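Long-range contact in putative ABC-transporter ATP-binding protein (PDB 1Z47), which probably binds and hydrolyses ATP as the ATPase subunit of a putative sulfate ABC transporter: residues H300-A314 with I317-S331. Sequence-based numbering, arbitrary orientation.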
ATOM      1  N   HIS B 300      27.490 -10.395  13.670  1.00 72.09           N
ATOM      2  CA  HIS B 300      26.392  -9.822  14.461  1.00 68.46           C
ATOM      3  C   HIS B 300      25.086 -10.547  14.178  1.00 65.64           C
ATOM      4  O   HIS B 300      24.272 -10.766  15.081  1.00 64.29           O
ATOM      5  CB  HIS B 300      26.187  -8.350  14.118  1.00 68.14           C
ATOM      6  CG  HIS B 300      27.303  -7.460  14.556  1.00 70.03           C
ATOM      7  ND1 HIS B 300      27.468  -6.183  14.063  1.00 71.27           N
ATOM      8  CD2 HIS B 300      28.285  -7.642  15.467  1.00 70.32           C
ATOM      9  CE1 HIS B 300      28.504  -5.616  14.654  1.00 71.64           C
ATOM     10  NE2 HIS B 300      29.017  -6.480  15.512  1.00 71.42           N
ATOM     11  N   ALA B 301      24.888 -10.916  12.916  1.00 61.04           N
ATOM     12  CA  ALA B 301      23.666 -11.590  12.535  1.00 58.82           C
ATOM     13  C   ALA B 301      23.838 -12.606  11.426  1.00 57.69           C
ATOM     14  O   ALA B 301      24.902 -12.745  10.835  1.00 57.04           O
ATOM     15  CB  ALA B 301      22.624 -10.557  12.135  1.00 60.80           C
ATOM     16  N   GLN B 302      22.765 -13.332  11.165  1.00 56.51           N
ATOM     17  CA  GLN B 302      22.757 -14.334  10.123  1.00 56.84           C
ATOM     18  C   GLN B 302      21.548 -13.988   9.262  1.00 53.97           C
ATOM     19  O   GLN B 302      20.470 -13.682   9.777  1.00 52.00           O
ATOM     20  CB  GLN B 302      22.627 -15.729  10.734  1.00 59.38           C
ATOM     21  CG  GLN B 302      22.790 -16.850   9.737  1.00 66.86           C
ATOM     22  CD  GLN B 302      22.861 -18.209  10.403  1.00 71.73           C
ATOM     23  OE1 GLN B 302      21.957 -18.601  11.146  1.00 75.45           O
ATOM     24  NE2 GLN B 302      23.937 -18.940  10.136  1.00 75.56           N
ATOM     25  N   VAL B 303      21.733 -14.025   7.953  1.00 51.42           N
ATOM     26  CA  VAL B 303      20.664 -13.683   7.032  1.00 46.87           C
ATOM     27  C   VAL B 303      19.563 -14.716   6.977  1.00 46.37           C
ATOM     28  O   VAL B 303      19.816 -15.899   6.770  1.00 47.62           O
ATOM     29  CB  VAL B 303      21.227 -13.477   5.620  1.00 50.54           C
ATOM     30  CG1 VAL B 303      20.084 -13.379   4.604  1.00 46.98           C
ATOM     31  CG2 VAL B 303      22.103 -12.228   5.598  1.00 45.35           C
ATOM     32  N   VAL B 304      18.334 -14.269   7.187  1.00 43.37           N
ATOM     33  CA  VAL B 304      17.206 -15.171   7.115  1.00 43.52           C
ATOM     34  C   VAL B 304      16.891 -15.210   5.625  1.00 39.77           C
ATOM     35  O   VAL B 304      16.812 -16.276   5.026  1.00 40.23           O
ATOM     36  CB  VAL B 304      15.997 -14.630   7.905  1.00 44.78           C
ATOM     37  CG1 VAL B 304      14.846 -15.611   7.826  1.00 46.62           C
ATOM     38  CG2 VAL B 304      16.393 -14.397   9.357  1.00 46.54           C
ATOM     39  N   ARG B 305      16.718 -14.040   5.020  1.00 41.52           N
ATOM     40  CA  ARG B 305      16.462 -13.998   3.588  1.00 44.78           C
ATOM     41  C   ARG B 305      16.422 -12.597   3.017  1.00 44.21           C
ATOM     42  O   ARG B 305      16.494 -11.611   3.756  1.00 41.36           O
ATOM     43  CB  ARG B 305      15.179 -14.764   3.231  1.00 46.18           C
ATOM     44  CG  ARG B 305      13.903 -14.128   3.634  1.00 47.67           C
ATOM     45  CD  ARG B 305      12.923 -14.227   2.494  1.00 50.08           C
ATOM     46  NE  ARG B 305      11.791 -13.346   2.721  1.00 50.96           N
ATOM     47  CZ  ARG B 305      10.931 -12.969   1.779  1.00 50.30           C
ATOM     48  NH1 ARG B 305      11.070 -13.399   0.527  1.00 46.92           N
ATOM     49  NH2 ARG B 305       9.940 -12.148   2.094  1.00 40.98           N
ATOM     50  N   SER B 306      16.354 -12.531   1.686  1.00 42.81           N
ATOM     51  CA  SER B 306      16.309 -11.270   0.953  1.00 45.65           C
ATOM     52  C   SER B 306      15.157 -11.280  -0.052  1.00 42.85           C
ATOM     53  O   SER B 306      14.671 -12.342  -0.445  1.00 42.96           O
ATOM     54  CB  SER B 306      17.638 -11.035   0.217  1.00 46.95           C
ATOM     55  OG  SER B 306      18.615 -10.393   1.037  1.00 53.38           O
ATOM     56  N   ALA B 307      14.706 -10.089  -0.441  1.00 42.00           N
ATOM     57  CA  ALA B 307      13.627  -9.946  -1.417  1.00 42.35           C
ATOM     58  C   ALA B 307      13.929  -8.716  -2.268  1.00 38.52           C
ATOM     59  O   ALA B 307      14.130  -7.622  -1.755  1.00 37.88           O
ATOM     60  CB  ALA B 307      12.259  -9.790  -0.714  1.00 39.07           C
ATOM     61  N   PHE B 308      13.977  -8.919  -3.578  1.00 40.36           N
ATOM     62  CA  PHE B 308      14.255  -7.835  -4.498  1.00 37.04           C
ATOM     63  C   PHE B 308      13.016  -6.956  -4.618  1.00 34.70           C
ATOM     64  O   PHE B 308      11.964  -7.426  -5.046  1.00 32.31           O
ATOM     65  CB  PHE B 308      14.612  -8.402  -5.875  1.00 40.33           C
ATOM     66  CG  PHE B 308      14.912  -7.347  -6.889  1.00 45.50           C
ATOM     67  CD1 PHE B 308      16.019  -6.522  -6.741  1.00 46.17           C
ATOM     68  CD2 PHE B 308      14.050  -7.124  -7.961  1.00 44.78           C
ATOM     69  CE1 PHE B 308      16.266  -5.482  -7.637  1.00 50.05           C
ATOM     70  CE2 PHE B 308      14.291  -6.083  -8.864  1.00 46.75           C
ATOM     71  CZ  PHE B 308      15.397  -5.263  -8.703  1.00 43.97           C
ATOM     72  N   LYS B 309      13.129  -5.676  -4.294  1.00 32.29           N
ATOM     73  CA  LYS B 309      11.940  -4.831  -4.389  1.00 36.67           C
ATOM     74  C   LYS B 309      12.032  -3.721  -5.432  1.00 39.22           C
ATOM     75  O   LYS B 309      11.257  -2.769  -5.416  1.00 41.98           O
ATOM     76  CB  LYS B 309      11.596  -4.279  -3.000  1.00 43.59           C
ATOM     77  CG  LYS B 309      11.301  -5.416  -1.990  1.00 41.98           C
ATOM     78  CD  LYS B 309      10.637  -4.907  -0.740  1.00 48.83           C
ATOM     79  CE  LYS B 309       9.220  -4.449  -1.023  1.00 43.31           C
ATOM     80  NZ  LYS B 309       8.631  -3.821   0.183  1.00 45.89           N
ATOM     81  N   GLY B 310      12.983  -3.856  -6.350  1.00 42.38           N
ATOM     82  CA  GLY B 310      13.144  -2.871  -7.407  1.00 42.67           C
ATOM     83  C   GLY B 310      14.226  -1.850  -7.155  1.00 45.07           C
ATOM     84  O   GLY B 310      15.359  -2.015  -7.597  1.00 50.77           O
ATOM     85  N   SER B 311      13.871  -0.785  -6.445  1.00 48.02           N
ATOM     86  CA  SER B 311      14.809   0.279  -6.112  1.00 49.00           C
ATOM     87  C   SER B 311      15.767  -0.141  -5.006  1.00 48.36           C
ATOM     88  O   SER B 311      16.747   0.550  -4.736  1.00 48.63           O
ATOM     89  CB  SER B 311      14.049   1.521  -5.644  1.00 52.84           C
ATOM     90  OG  SER B 311      14.913   2.389  -4.937  1.00 56.85           O
ATOM     91  N   TYR B 312      15.467  -1.263  -4.359  1.00 46.90           N
ATOM     92  CA  TYR B 312      16.308  -1.751  -3.268  1.00 44.88           C
ATOM     93  C   TYR B 312      15.965  -3.193  -2.966  1.00 43.31           C
ATOM     94  O   TYR B 312      14.903  -3.685  -3.356  1.00 44.75           O
ATOM     95  CB  TYR B 312      16.082  -0.892  -2.012  1.00 39.88           C
ATOM     96  CG  TYR B 312      14.736  -1.123  -1.355  1.00 40.76           C
ATOM     97  CD1 TYR B 312      14.567  -2.149  -0.425  1.00 36.28           C
ATOM     98  CD2 TYR B 312      13.608  -0.371  -1.722  1.00 42.52           C
ATOM     99  CE1 TYR B 312      13.314  -2.435   0.128  1.00 37.31           C
ATOM    100  CE2 TYR B 312      12.336  -0.656  -1.170  1.00 44.30           C
ATOM    101  CZ  TYR B 312      12.206  -1.694  -0.247  1.00 44.02           C
ATOM    102  OH  TYR B 312      10.975  -2.010   0.290  1.00 41.05           O
ATOM    103  N   SER B 313      16.881  -3.871  -2.285  1.00 40.15           N
ATOM    104  CA  SER B 313      16.684  -5.244  -1.889  1.00 41.22           C
ATOM    105  C   SER B 313      16.440  -5.261  -0.370  1.00 41.98           C
ATOM    106  O   SER B 313      17.163  -4.615   0.401  1.00 42.28           O
ATOM    107  CB  SER B 313      17.927  -6.073  -2.230  1.00 42.77           C
ATOM    108  OG  SER B 313      17.754  -7.449  -1.900  1.00 46.96           O
ATOM    109  N   ALA B 314      15.414  -5.984   0.052  1.00 40.91           N
ATOM    110  CA  ALA B 314      15.104  -6.061   1.468  1.00 45.45           C
ATOM    111  C   ALA B 314      15.824  -7.270   2.036  1.00 44.07           C
ATOM    112  O   ALA B 314      15.753  -8.368   1.481  1.00 49.10           O
ATOM    113  CB  ALA B 314      13.592  -6.193   1.686  1.00 43.14           C
ATOM    114  N   ILE B 317      17.661 -10.119   8.789  1.00 41.09           N
ATOM    115  CA  ILE B 317      18.738 -10.807   9.519  1.00 45.67           C
ATOM    116  C   ILE B 317      18.384 -11.001  11.004  1.00 47.80           C
ATOM    117  O   ILE B 317      17.660 -10.192  11.598  1.00 44.62           O
ATOM    118  CB  ILE B 317      20.051 -10.011   9.435  1.00 45.86           C
ATOM    119  CG1 ILE B 317      19.840  -8.620  10.023  1.00 44.70           C
ATOM    120  CG2 ILE B 317      20.518  -9.933   7.968  1.00 48.66           C
ATOM    121  CD1 ILE B 317      21.080  -7.758  10.096  1.00 43.02           C
ATOM    122  N   ARG B 318      18.896 -12.083  11.590  1.00 48.27           N
ATOM    123  CA  ARG B 318      18.651 -12.407  13.001  1.00 47.75           C
ATOM    124  C   ARG B 318      19.943 -12.293  13.781  1.00 48.00           C
ATOM    125  O   ARG B 318      20.913 -12.992  13.487  1.00 49.65           O
ATOM    126  CB  ARG B 318      18.141 -13.834  13.149  1.00 48.76           C
ATOM    127  CG  ARG B 318      17.845 -14.249  14.597  1.00 54.12           C
ATOM    128  CD  ARG B 318      17.642 -15.753  14.680  1.00 58.95           C
ATOM    129  NE  ARG B 318      16.793 -16.214  13.586  1.00 66.39           N
ATOM    130  CZ  ARG B 318      15.478 -16.020  13.526  1.00 69.62           C
ATOM    131  NH1 ARG B 318      14.785 -16.460  12.483  1.00 68.11           N
ATOM    132  NH2 ARG B 318      14.852 -15.408  14.526  1.00 71.61           N
ATOM    133  N   THR B 319      19.957 -11.407  14.763  1.00 46.37           N
ATOM    134  CA  THR B 319      21.135 -11.215  15.599  1.00 46.31           C
ATOM    135  C   THR B 319      21.335 -12.401  16.526  1.00 45.33           C
ATOM    136  O   THR B 319      20.494 -13.299  16.612  1.00 44.22           O
ATOM    137  CB  THR B 319      20.988  -9.990  16.483  1.00 45.86           C
ATOM    138  OG1 THR B 319      19.943 -10.215  17.441  1.00 47.73           O
ATOM    139  CG2 THR B 319      20.651  -8.806  15.653  1.00 42.93           C
ATOM    140  N   LYS B 320      22.460 -12.388  17.226  1.00 50.33           N
ATOM    141  CA  LYS B 320      22.796 -13.438  18.183  1.00 52.40           C
ATOM    142  C   LYS B 320      21.710 -13.505  19.265  1.00 51.28           C
ATOM    143  O   LYS B 320      21.304 -14.590  19.686  1.00 51.24           O
ATOM    144  CB  LYS B 320      24.154 -13.128  18.822  1.00 55.23           C
ATOM    145  CG  LYS B 320      24.165 -11.846  19.666  1.00 62.19           C
ATOM    146  CD  LYS B 320      23.811 -10.617  18.833  1.00 64.54           C
ATOM    147  CE  LYS B 320      23.464  -9.424  19.705  1.00 64.21           C
ATOM    148  NZ  LYS B 320      23.308  -8.199  18.875  1.00 68.25           N
ATOM    149  N   ASP B 321      21.241 -12.333  19.682  1.00 47.46           N
ATOM    150  CA  ASP B 321      20.209 -12.183  20.705  1.00 49.25           C
ATOM    151  C   ASP B 321      18.790 -12.506  20.195  1.00 48.76           C
ATOM    152  O   ASP B 321      17.812 -12.389  20.929  1.00 47.81           O
ATOM    153  CB  ASP B 321      20.263 -10.752  21.259  1.00 56.25           C
ATOM    154  CG  ASP B 321      19.253 -10.513  22.370  1.00 64.99           C
ATOM    155  OD1 ASP B 321      18.081 -10.197  22.050  1.00 70.97           O
ATOM    156  OD2 ASP B 321      19.623 -10.649  23.562  1.00 61.91           O
ATOM    157  N   GLY B 322      18.671 -12.896  18.932  1.00 46.61           N
ATOM    158  CA  GLY B 322      17.364 -13.264  18.404  1.00 46.29           C
ATOM    159  C   GLY B 322      16.496 -12.149  17.844  1.00 43.01           C
ATOM    160  O   GLY B 322      15.293 -12.336  17.605  1.00 41.47           O
ATOM    161  N   GLU B 323      17.083 -10.987  17.640  1.00 36.10           N
ATOM    162  CA  GLU B 323      16.325  -9.888  17.067  1.00 38.19           C
ATOM    163  C   GLU B 323      16.348 -10.004  15.547  1.00 39.94           C
ATOM    164  O   GLU B 323      17.413 -10.177  14.944  1.00 40.04           O
ATOM    165  CB  GLU B 323      16.928  -8.555  17.471  1.00 36.97           C
ATOM    166  CG  GLU B 323      16.625  -8.115  18.907  1.00 38.09           C
ATOM    167  CD  GLU B 323      17.308  -6.801  19.238  1.00 38.20           C
ATOM    168  OE1 GLU B 323      16.996  -6.204  20.295  1.00 37.74           O
ATOM    169  OE2 GLU B 323      18.162  -6.366  18.426  1.00 38.88           O
ATOM    170  N   VAL B 324      15.177  -9.911  14.924  1.00 38.88           N
ATOM    171  CA  VAL B 324      15.108  -9.979  13.474  1.00 37.57           C
ATOM    172  C   VAL B 324      14.992  -8.557  12.965  1.00 36.79           C
ATOM    173  O   VAL B 324      13.992  -7.880  13.201  1.00 33.43           O
ATOM    174  CB  VAL B 324      13.909 -10.839  13.004  1.00 39.07           C
ATOM    175  CG1 VAL B 324      13.717 -10.733  11.484  1.00 37.28           C
ATOM    176  CG2 VAL B 324      14.165 -12.281  13.363  1.00 42.54           C
ATOM    177  N   TRP B 325      16.043  -8.103  12.294  1.00 33.36           N
ATOM    178  CA  TRP B 325      16.114  -6.752  11.740  1.00 36.19           C
ATOM    179  C   TRP B 325      15.843  -6.738  10.240  1.00 35.37           C
ATOM    180  O   TRP B 325      16.215  -7.674   9.528  1.00 40.57           O
ATOM    181  CB  TRP B 325      17.507  -6.150  11.933  1.00 37.37           C
ATOM    182  CG  TRP B 325      17.840  -5.728  13.323  1.00 38.91           C
ATOM    183  CD1 TRP B 325      17.835  -6.516  14.440  1.00 35.44           C
ATOM    184  CD2 TRP B 325      18.257  -4.425  13.749  1.00 32.57           C
ATOM    185  NE1 TRP B 325      18.221  -5.783  15.531  1.00 32.32           N
ATOM    186  CE2 TRP B 325      18.491  -4.499  15.141  1.00 35.81           C
ATOM    187  CE3 TRP B 325      18.459  -3.205  13.095  1.00 38.17           C
ATOM    188  CZ2 TRP B 325      18.920  -3.394  15.895  1.00 36.69           C
ATOM    189  CZ3 TRP B 325      18.886  -2.102  13.840  1.00 38.97           C
ATOM    190  CH2 TRP B 325      19.112  -2.207  15.231  1.00 41.64           C
ATOM    191  N   GLU B 326      15.205  -5.668   9.770  1.00 37.11           N
ATOM    192  CA  GLU B 326      14.953  -5.493   8.349  1.00 37.82           C
ATOM    193  C   GLU B 326      15.917  -4.414   7.884  1.00 34.26           C
ATOM    194  O   GLU B 326      15.994  -3.335   8.460  1.00 37.19           O
ATOM    195  CB  GLU B 326      13.511  -5.045   8.046  1.00 38.98           C
ATOM    196  CG  GLU B 326      13.278  -4.897   6.525  1.00 43.42           C
ATOM    197  CD  GLU B 326      11.841  -4.560   6.139  1.00 44.30           C
ATOM    198  OE1 GLU B 326      10.937  -4.699   6.987  1.00 45.92           O
ATOM    199  OE2 GLU B 326      11.622  -4.172   4.972  1.00 41.65           O
ATOM    200  N   VAL B 327      16.665  -4.734   6.842  1.00 36.47           N
ATOM    201  CA  VAL B 327      17.646  -3.819   6.293  1.00 35.99           C
ATOM    202  C   VAL B 327      17.380  -3.640   4.797  1.00 34.86           C
ATOM    203  O   VAL B 327      17.014  -4.594   4.113  1.00 36.78           O
ATOM    204  CB  VAL B 327      19.088  -4.395   6.469  1.00 40.93           C
ATOM    205  CG1 VAL B 327      20.118  -3.462   5.791  1.00 40.62           C
ATOM    206  CG2 VAL B 327      19.410  -4.580   7.980  1.00 36.46           C
ATOM    207  N   HIS B 328      17.586  -2.425   4.300  1.00 39.64           N
ATOM    208  CA  HIS B 328      17.390  -2.146   2.880  1.00 42.50           C
ATOM    209  C   HIS B 328      18.742  -1.860   2.230  1.00 40.29           C
ATOM    210  O   HIS B 328      19.400  -0.890   2.582  1.00 44.56           O
ATOM    211  CB  HIS B 328      16.440  -0.951   2.697  1.00 41.90           C
ATOM    212  CG  HIS B 328      15.014  -1.253   3.058  1.00 36.35           C
ATOM    213  ND1 HIS B 328      14.008  -0.317   2.977  1.00 35.94           N
ATOM    214  CD2 HIS B 328      14.426  -2.404   3.474  1.00 34.99           C
ATOM    215  CE1 HIS B 328      12.862  -0.875   3.330  1.00 38.27           C
ATOM    216  NE2 HIS B 328      13.087  -2.142   3.635  1.00 35.31           N
ATOM    217  N   VAL B 329      19.169  -2.712   1.306  1.00 45.12           N
ATOM    218  CA  VAL B 329      20.454  -2.474   0.632  1.00 48.66           C
ATOM    219  C   VAL B 329      20.210  -2.069  -0.824  1.00 49.07           C
ATOM    220  O   VAL B 329      19.226  -2.495  -1.422  1.00 48.55           O
ATOM    221  CB  VAL B 329      21.356  -3.716   0.671  1.00 44.86           C
ATOM    222  CG1 VAL B 329      21.611  -4.129   2.119  1.00 50.91           C
ATOM    223  CG2 VAL B 329      20.713  -4.860  -0.087  1.00 52.94           C
ATOM    224  N   PRO B 330      21.105  -1.247  -1.415  1.00 53.09           N
ATOM    225  CA  PRO B 330      20.966  -0.795  -2.809  1.00 52.49           C
ATOM    226  C   PRO B 330      20.730  -1.913  -3.830  1.00 53.29           C
ATOM    227  O   PRO B 330      21.204  -3.037  -3.653  1.00 51.27           O
ATOM    228  CB  PRO B 330      22.275  -0.048  -3.062  1.00 52.49           C
ATOM    229  CG  PRO B 330      23.240  -0.718  -2.131  1.00 56.34           C
ATOM    230  CD  PRO B 330      22.416  -0.850  -0.875  1.00 54.06           C
ATOM    231  N   SER B 331      19.980  -1.607  -4.887  1.00 54.79           N
ATOM    232  CA  SER B 331      19.704  -2.600  -5.929  1.00 60.45           C
ATOM    233  C   SER B 331      21.006  -3.231  -6.404  1.00 60.70           C
ATOM    234  O   SER B 331      21.052  -4.411  -6.772  1.00 60.83           O
ATOM    235  CB  SER B 331      19.001  -1.952  -7.119  1.00 61.30           C
ATOM    236  OG  SER B 331      17.748  -1.414  -6.737  1.00 66.91           O
TER
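Y312 and H328 stack ring on ring across neighbouring strands of a three-strand antiparallel beta meander (301-308, 312-319, 324-330) in the five-stranded antiparallel sheet of the C-terminal part of the chain. Their centroids lie 4.1 Å apart with planes at 25°, and Y312 CE1 sits over the centre of the imidazole. CG of Y312 is wedged between its backbone N and carbonyl carbon (chi1 72°), which lays the phenol over H328; K309 CB covers the other face of the phenol ring. H328 NE2 donates to E326 OE2 over 2.8 Å, within the imidazole plane but from above the carboxylate plane. A leucine in place of H328 would probably lose the ring stack and leave the E326 carboxylate without its imidazole donor. One residue on from the stack, S313 and V329, whose side chains share the sheet face opposite that of H328, exchange two backbone bonds, S313 N to V329 O being nearly straight at 174°. At the other end of the meander, Q302 and R318 form an equivalent pair, R318 N reaching Q302 O at 2.9 Å, while I317 CG2 packs on V303 CG2 at 3.7 Å. K309 continues to the second subunit, pairing with its E207 and E211. The turn 309-311 is tied down by S331 OG, which donates to G310 O at 2.6 Å.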